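Myosin-4 (Saccharomyces cerevisiae, PDB 3MMI) carries ASH1 and other mRNAs to the yeast bud as a type V myosin recruited through SHE3, this chain being its globular tail. Local coordinates at residues N267-I272 with W295-P300; V275-L280 with Q304-K309; D230-C235 with E344-A349. One frame throughout, in Å; residues are numbered along the deposited sequence.

Interaction 1. Residues N267-I272 with W295-P300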
# COMPACT_ATOMS: atom_id res chain seq x y z
N ASN A 267 6.70 8.64 -4.30
CA ASN A 267 5.75 7.58 -4.39
C ASN A 267 5.11 7.51 -5.79
O ASN A 267 4.59 6.46 -6.16
CB ASN A 267 4.65 7.76 -3.33
CG ASN A 267 5.20 7.73 -1.96
OD1 ASN A 267 5.06 8.68 -1.19
ND2 ASN A 267 5.78 6.64 -1.62
N LEU A 268 5.13 8.62 -6.52
CA LEU A 268 4.51 8.71 -7.80
C LEU A 268 5.55 8.86 -8.97
O LEU A 268 5.26 9.42 -10.03
CB LEU A 268 3.60 9.95 -7.84
CG LEU A 268 2.40 9.90 -6.90
CD1 LEU A 268 1.82 11.27 -6.84
CD2 LEU A 268 1.36 8.96 -7.48
N ILE A 269 6.75 8.30 -8.73
CA ILE A 269 7.85 8.41 -9.69
C ILE A 269 7.60 7.88 -11.12
O ILE A 269 7.92 8.59 -12.06
CB ILE A 269 9.18 7.90 -9.09
CG1 ILE A 269 10.31 8.50 -9.87
CG2 ILE A 269 9.19 6.33 -8.89
CD1 ILE A 269 11.71 7.73 -9.65
N GLN A 270 6.87 6.78 -11.27
CA GLN A 270 6.67 6.22 -12.62
C GLN A 270 5.75 7.09 -13.37
O GLN A 270 6.04 7.43 -14.51
CB GLN A 270 6.21 4.78 -12.53
CG GLN A 270 7.40 3.84 -12.48
CD GLN A 270 8.00 3.74 -11.12
OE1 GLN A 270 7.25 3.64 -10.16
NE2 GLN A 270 9.36 3.69 -11.03
N ILE A 271 4.65 7.54 -12.72
CA ILE A 271 3.65 8.24 -13.51
C ILE A 271 4.17 9.65 -13.74
O ILE A 271 4.00 10.20 -14.79
CB ILE A 271 2.19 8.30 -12.90
CG1 ILE A 271 1.35 9.19 -13.77
CG2 ILE A 271 2.14 9.01 -11.49
CD1 ILE A 271 1.04 8.59 -15.18
N ILE A 272 4.89 10.23 -12.76
CA ILE A 272 5.54 11.52 -12.96
C ILE A 272 6.61 11.50 -14.10
O ILE A 272 6.56 12.33 -15.00
CB ILE A 272 6.26 12.10 -11.68
CG1 ILE A 272 5.31 12.44 -10.48
CG2 ILE A 272 7.19 13.29 -12.00
CD1 ILE A 272 4.47 13.37 -10.92
N TRP A 295 19.32 4.83 -16.98
CA TRP A 295 18.29 5.50 -16.25
C TRP A 295 17.17 4.49 -16.08
O TRP A 295 16.54 4.05 -17.05
CB TRP A 295 17.90 6.72 -17.09
CG TRP A 295 16.83 7.64 -16.51
CD1 TRP A 295 17.04 8.87 -15.85
CD2 TRP A 295 15.38 7.47 -16.55
NE1 TRP A 295 15.84 9.42 -15.48
CE2 TRP A 295 14.81 8.59 -15.89
CE3 TRP A 295 14.54 6.47 -17.04
CZ2 TRP A 295 13.41 8.75 -15.77
CZ3 TRP A 295 13.24 6.61 -16.95
CH2 TRP A 295 12.64 7.75 -16.30
N TYR A 296 16.92 4.12 -14.84
CA TYR A 296 16.07 2.95 -14.46
C TYR A 296 14.71 3.25 -13.75
O TYR A 296 13.99 2.27 -13.39
CB TYR A 296 16.93 2.01 -13.58
CG TYR A 296 18.30 1.68 -14.23
CD1 TYR A 296 18.43 0.61 -15.21
CD2 TYR A 296 19.45 2.43 -13.89
CE1 TYR A 296 19.59 0.30 -15.77
CE2 TYR A 296 20.67 2.14 -14.49
CZ TYR A 296 20.73 1.06 -15.43
OH TYR A 296 21.93 0.77 -15.99
N ALA A 297 14.34 4.53 -13.52
CA ALA A 297 12.94 4.75 -13.00
C ALA A 297 11.80 3.97 -13.89
O ALA A 297 10.81 3.48 -13.35
CB ALA A 297 12.63 6.17 -12.90
N LEU A 298 11.98 4.00 -15.20
CA LEU A 298 11.17 3.28 -16.19
C LEU A 298 12.04 2.34 -16.96
O LEU A 298 13.19 2.74 -17.29
CB LEU A 298 10.47 4.24 -17.16
CG LEU A 298 9.32 5.08 -16.47
CD1 LEU A 298 8.88 6.31 -17.28
CD2 LEU A 298 8.10 4.31 -15.96
N ASN A 299 11.55 1.15 -17.32
CA ASN A 299 12.42 0.33 -18.16
C ASN A 299 12.31 0.76 -19.60
O ASN A 299 11.45 1.56 -19.98
CB ASN A 299 12.16 -1.20 -17.81
CG ASN A 299 10.83 -1.62 -18.12
OD1 ASN A 299 10.28 -1.16 -19.13
ND2 ASN A 299 10.33 -2.57 -17.34
N PRO A 300 13.11 0.12 -20.48
CA PRO A 300 13.00 0.42 -21.88
C PRO A 300 11.65 0.11 -22.55
O PRO A 300 11.26 0.89 -23.38
CB PRO A 300 14.18 -0.36 -22.47
CG PRO A 300 15.17 -0.46 -21.32
CD PRO A 300 14.18 -0.84 -20.20

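Interaction 2. Residues V275-L280 with Q304-K309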
# COMPACT_ATOMS: atom_id res chain seq x y z
N VAL A 275 4.79 11.24 -17.68
CA VAL A 275 4.26 12.45 -18.28
C VAL A 275 5.36 13.50 -18.49
O VAL A 275 5.25 14.37 -19.40
CB VAL A 275 3.03 13.06 -17.51
CG1 VAL A 275 1.89 11.98 -17.40
CG2 VAL A 275 3.42 13.60 -16.14
N LYS A 276 6.48 13.42 -17.80
CA LYS A 276 7.57 14.30 -18.13
C LYS A 276 8.19 13.92 -19.45
O LYS A 276 8.53 14.75 -20.23
CB LYS A 276 8.61 14.45 -17.01
CG LYS A 276 8.16 15.29 -15.83
CD LYS A 276 9.21 15.42 -14.77
CE LYS A 276 8.85 16.43 -13.69
NZ LYS A 276 8.28 17.66 -14.18
N ILE A 277 8.29 12.63 -19.71
CA ILE A 277 8.82 12.18 -20.98
C ILE A 277 8.03 12.80 -22.12
O ILE A 277 8.56 13.14 -23.15
CB ILE A 277 8.82 10.61 -21.02
CG1 ILE A 277 10.11 10.16 -20.32
CG2 ILE A 277 8.78 10.13 -22.42
CD1 ILE A 277 10.04 8.87 -19.81
N LEU A 278 6.72 12.92 -21.93
CA LEU A 278 5.85 13.37 -22.96
C LEU A 278 6.10 14.84 -23.31
O LEU A 278 5.79 15.34 -24.44
CB LEU A 278 4.40 13.17 -22.51
CG LEU A 278 3.85 11.75 -22.68
CD1 LEU A 278 2.47 11.66 -21.97
CD2 LEU A 278 3.81 11.28 -24.16
N GLN A 279 6.63 15.58 -22.33
CA GLN A 279 6.97 16.95 -22.59
C GLN A 279 8.42 17.20 -23.08
O GLN A 279 8.69 18.27 -23.52
CB GLN A 279 6.66 17.81 -21.36
CG GLN A 279 5.26 17.64 -20.82
CD GLN A 279 5.14 18.05 -19.36
OE1 GLN A 279 5.04 19.23 -19.12
NE2 GLN A 279 5.08 17.11 -18.37
N LEU A 280 9.35 16.24 -22.98
CA LEU A 280 10.66 16.40 -23.60
C LEU A 280 10.57 16.64 -25.11
O LEU A 280 9.72 16.11 -25.81
CB LEU A 280 11.68 15.31 -23.27
CG LEU A 280 11.83 15.09 -21.74
CD1 LEU A 280 12.54 13.72 -21.34
CD2 LEU A 280 12.45 16.31 -21.02
N GLN A 304 9.37 2.85 -24.24
CA GLN A 304 8.81 2.59 -25.59
C GLN A 304 7.33 2.62 -25.61
O GLN A 304 6.72 3.18 -26.57
CB GLN A 304 9.39 1.23 -26.13
CG GLN A 304 9.05 1.05 -27.60
CD GLN A 304 9.10 -0.41 -28.03
OE1 GLN A 304 8.63 -1.29 -27.37
NE2 GLN A 304 9.81 -0.63 -29.06
N ALA A 305 6.69 1.99 -24.64
CA ALA A 305 5.19 2.01 -24.66
C ALA A 305 4.66 3.43 -24.73
O ALA A 305 3.62 3.77 -25.36
CB ALA A 305 4.65 1.32 -23.44
N ILE A 306 5.35 4.31 -24.02
CA ILE A 306 4.85 5.69 -23.92
C ILE A 306 5.06 6.44 -25.25
O ILE A 306 4.16 7.08 -25.77
CB ILE A 306 5.54 6.51 -22.81
CG1 ILE A 306 5.10 6.09 -21.38
CG2 ILE A 306 5.39 8.03 -23.05
CD1 ILE A 306 6.22 6.31 -20.44
N LEU A 307 6.22 6.28 -25.83
CA LEU A 307 6.51 6.91 -27.10
C LEU A 307 5.77 6.32 -28.36
O LEU A 307 5.62 7.04 -29.35
CB LEU A 307 8.02 6.80 -27.40
CG LEU A 307 9.00 7.43 -26.34
CD1 LEU A 307 10.47 7.34 -26.62
CD2 LEU A 307 8.66 8.87 -26.21
N LEU A 308 5.42 5.03 -28.39
CA LEU A 308 4.64 4.50 -29.50
C LEU A 308 3.26 5.12 -29.53
O LEU A 308 2.62 5.06 -30.54
CB LEU A 308 4.53 2.92 -29.37
CG LEU A 308 5.88 2.27 -29.65
CD1 LEU A 308 5.93 0.85 -29.15
CD2 LEU A 308 6.25 2.40 -31.12
N LYS A 309 2.77 5.60 -28.37
CA LYS A 309 1.43 6.23 -28.22
C LYS A 309 1.49 7.75 -28.62
O LYS A 309 0.49 8.49 -28.56
CB LYS A 309 0.93 6.12 -26.78
CG LYS A 309 0.75 4.68 -26.37
CD LYS A 309 0.34 4.68 -24.90
CE LYS A 309 -1.04 5.14 -24.85
NZ LYS A 309 -1.95 4.21 -24.01

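Interaction 3. Residues D230-C235 with E344-A349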
# COMPACT_ATOMS: atom_id res chain seq x y z
N ASP A 230 -2.96 2.76 -16.34
CA ASP A 230 -4.03 3.35 -17.17
C ASP A 230 -3.54 4.30 -18.19
O ASP A 230 -4.15 4.48 -19.28
CB ASP A 230 -5.07 4.07 -16.33
CG ASP A 230 -5.95 3.12 -15.52
OD1 ASP A 230 -5.88 1.88 -15.74
OD2 ASP A 230 -6.65 3.63 -14.58
N LEU A 231 -2.42 4.95 -17.89
CA LEU A 231 -1.87 5.84 -18.92
C LEU A 231 -1.50 4.99 -20.17
O LEU A 231 -1.80 5.42 -21.35
CB LEU A 231 -0.63 6.55 -18.41
CG LEU A 231 0.16 7.27 -19.51
CD1 LEU A 231 -0.53 8.63 -19.84
CD2 LEU A 231 1.65 7.54 -19.14
N ILE A 232 -0.92 3.83 -19.95
CA ILE A 232 -0.56 2.96 -21.06
C ILE A 232 -1.79 2.25 -21.71
O ILE A 232 -1.82 2.18 -22.86
CB ILE A 232 0.38 1.79 -20.62
CG1 ILE A 232 1.74 2.29 -20.14
CG2 ILE A 232 0.56 0.76 -21.80
CD1 ILE A 232 2.35 3.36 -20.97
N THR A 233 -2.74 1.74 -20.94
CA THR A 233 -3.76 0.79 -21.49
C THR A 233 -4.97 1.59 -21.99
O THR A 233 -5.57 1.27 -23.02
CB THR A 233 -4.25 -0.25 -20.49
OG1 THR A 233 -4.60 0.42 -19.24
CG2 THR A 233 -3.15 -1.09 -20.22
N LYS A 234 -5.29 2.67 -21.31
CA LYS A 234 -6.55 3.38 -21.49
C LYS A 234 -6.49 4.72 -22.24
O LYS A 234 -7.53 5.26 -22.64
CB LYS A 234 -7.21 3.61 -20.16
CG LYS A 234 -8.01 2.47 -19.65
CD LYS A 234 -7.83 2.35 -18.19
CE LYS A 234 -9.06 1.77 -17.50
NZ LYS A 234 -9.86 2.95 -17.15
N CYS A 235 -5.30 5.24 -22.51
CA CYS A 235 -5.23 6.58 -23.06
C CYS A 235 -4.72 6.49 -24.47
O CYS A 235 -3.50 6.23 -24.75
CB CYS A 235 -4.35 7.56 -22.25
SG CYS A 235 -4.86 7.77 -20.53
N GLU A 344 8.44 -6.31 -17.51
CA GLU A 344 7.04 -6.01 -17.38
C GLU A 344 6.81 -4.59 -17.78
O GLU A 344 7.57 -3.72 -17.40
CB GLU A 344 6.57 -6.16 -15.94
CG GLU A 344 7.05 -7.39 -15.15
CD GLU A 344 6.28 -8.60 -15.55
OE1 GLU A 344 5.34 -8.41 -16.39
OE2 GLU A 344 6.63 -9.72 -15.03
N ILE A 345 5.81 -4.31 -18.58
CA ILE A 345 5.41 -2.97 -18.80
C ILE A 345 4.44 -2.48 -17.67
O ILE A 345 4.74 -1.41 -17.08
CB ILE A 345 4.76 -2.78 -20.12
CG1 ILE A 345 5.74 -3.06 -21.24
CG2 ILE A 345 4.17 -1.44 -20.30
CD1 ILE A 345 5.08 -2.89 -22.69
N MET A 346 3.40 -3.29 -17.33
CA MET A 346 2.52 -2.98 -16.20
C MET A 346 3.35 -2.98 -14.94
O MET A 346 4.22 -3.82 -14.75
CB MET A 346 1.34 -4.01 -16.13
CG MET A 346 0.64 -4.09 -17.46
SD MET A 346 -0.51 -2.72 -17.59
CE MET A 346 0.33 -1.69 -18.67
N LEU A 347 2.97 -2.12 -14.01
CA LEU A 347 3.41 -2.21 -12.56
C LEU A 347 2.40 -2.94 -11.70
O LEU A 347 1.29 -3.02 -12.11
CB LEU A 347 3.52 -0.77 -11.97
CG LEU A 347 4.37 0.20 -12.78
CD1 LEU A 347 4.29 1.69 -12.30
CD2 LEU A 347 5.90 -0.29 -12.75
N SER A 348 2.84 -3.41 -10.52
CA SER A 348 2.07 -4.02 -9.44
C SER A 348 2.36 -3.16 -8.23
O SER A 348 3.48 -2.75 -8.05
CB SER A 348 2.69 -5.37 -8.97
OG SER A 348 2.83 -6.11 -10.08
N ALA A 349 1.45 -3.13 -7.28
CA ALA A 349 1.62 -2.40 -6.06
C ALA A 349 2.44 -3.21 -5.07
O ALA A 349 2.15 -4.39 -4.83
CB ALA A 349 0.26 -2.12 -5.50

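Interaction 1. Residues N267-I272 with W295-P300
The side-chain amide of Q270 gives its NE2 proton to the backbone O of A297, a bond of 2.7 Å that is nearly straight, with an N-H...O angle of 165°. It joins the first turn of helix 269-279 to the loop between helices 285-292 and 300-308, within the DIL region of the all-helical globular tail. The bond meets a lone pair of the A297 carbonyl in the carbonyl plane, and the acceptor also lies close to the plane of the Q270 amide. A bend at chi2 (80°) folds the glutamine chain back to make this possible. The other end of the amide, OE1, accepts from ND2 of N224 on helix 209-234, while N224 OD1 takes the backbone N of I271, so both polar ends of Q270 are engaged and the plane of its amide is fixed. Nearer the backbone, Q270 and L298 run past each other in opposite directions, with Q270 CG 3.6 Å from L298 CD2. A leucine in place of Q270 would probably keep some of this apolar touch but leave the A297 carbonyl and the N224 amide without their mate. The methyl of A297 has two neighbours: I269 CD1 across the contact, 3.7 Å from its CB, and, within its own segment, the indole of W295, over whose plane the same CB sits at 3.7 Å, displaced toward the ring's rim.

Interaction 2. Residues V275-L280 with Q304-K309
I277 and I306 carry nearly the same first torsion, chi1 -84° and -73°, which sets CG1 beside the backbone N and swings CG2 anti to it, so that each isoleucine presents its CG2 methyl to the other helix. The two methyls meet with I277 CG2 4.0 Å from I306 CG2, and the side chains cross at about a right angle. I306 CG2 is shared: L278 CD2 approaches it to 3.8 Å on a slanting course, so the methyl lies in the notch between two successive residues of the opposing helix. I277 CG2 is shared in turn, since L307 CD2 comes to 4.0 Å from it, again nearly perpendicular. Four branched aliphatic side chains thus meet through their methyl ends, with no polar bond between the segments.

This is helix-on-helix packing inside the DIL region of the tail. The C-terminal turns of helices 269-279 and 300-308 lie 10.3 Å apart at closest approach of their axes and cross at -48°, and the nearest CA atoms, those of L278 and L307, are 7.7 Å apart. All four touching residues are buried. F292 and F288 of helix 285-292 pack on I277 and L307 respectively, L238 and Y310 pack on L278, and L328 of helix 322-338 adds to L307.

On helix 269-279, V275 O, to which the backbone N of Q279 bonds only weakly, also takes Q279 NE2 at 2.9 Å. The N-H points almost straight at the oxygen but reaches it from well above the carbonyl plane, and NE2 also bonds to OD2 of D247 on helix 240-257.

Interaction 3. Residues D230-C235 with E344-A349
The methyl end of M346 lies against the flank of helix 209-234, lodged between the side chains of I232 and T233. Its CE is 4.0 Å from I232 CG2 and the same distance from I232 CB, and 3.9 Å from T233 CG2, so one carbon bridges two successive residues of helix 209-234. The thioether runs at a slant to both side chains and does not lie alongside either; M346 SD also comes to 4.1 Å from T233 CG2. Bends at chi2 (-81°) and chi3 (105°) curl the methionine chain, bringing CE toward the helix although the CB bond of M346 does not aim at it.

T233 divides its two branches between these tasks. Its CG2 meets the methionine, while OG1 turns back to the helix and bonds to the backbone O of N229. The CB bond of I232 is directed at 344-349; its CG2 meets M346 and its CG1 comes nearest I345. That second touch is looser, with I345 CG2 at 4.5 Å from I232 CG1. The contact is wholly apolar between the segments and lies at the surface.

It packs a C-terminal loop of the globular tail on a helix of the DIL region. Polar bonds from neighbouring helices hold this loop, which follows helix 322-338, in place: L347 O accepts from N229 ND2 of helix 209-234 itself, and I345 O from Q302 NE2 of helix 300-308, whose A301 touches I345. Separately, A305 and I306 of helix 300-308 cover I232.

Overall arrangement
The three contacts form one cluster toward one end of the elongated, all-helical tail, their centres 12 to 13 Å apart. Interactions 1 and 2 share helix 269-279 and alternate along the chain, while both are nested inside the long loop closed by interaction 3. L298 of interaction 1 packs on I277 and I306 of interaction 2. L347 CD1 of interaction 3 rests on Q270 CB, and E344 O probably accepts from N299 ND2; K309 NZ of interaction 2 probably bonds to L231 O. The loop after helix 322-338 is thereby packed and hydrogen-bonded onto helices of the DIL region, so that parts of the chain over 100 residues apart meet at this end of the tail.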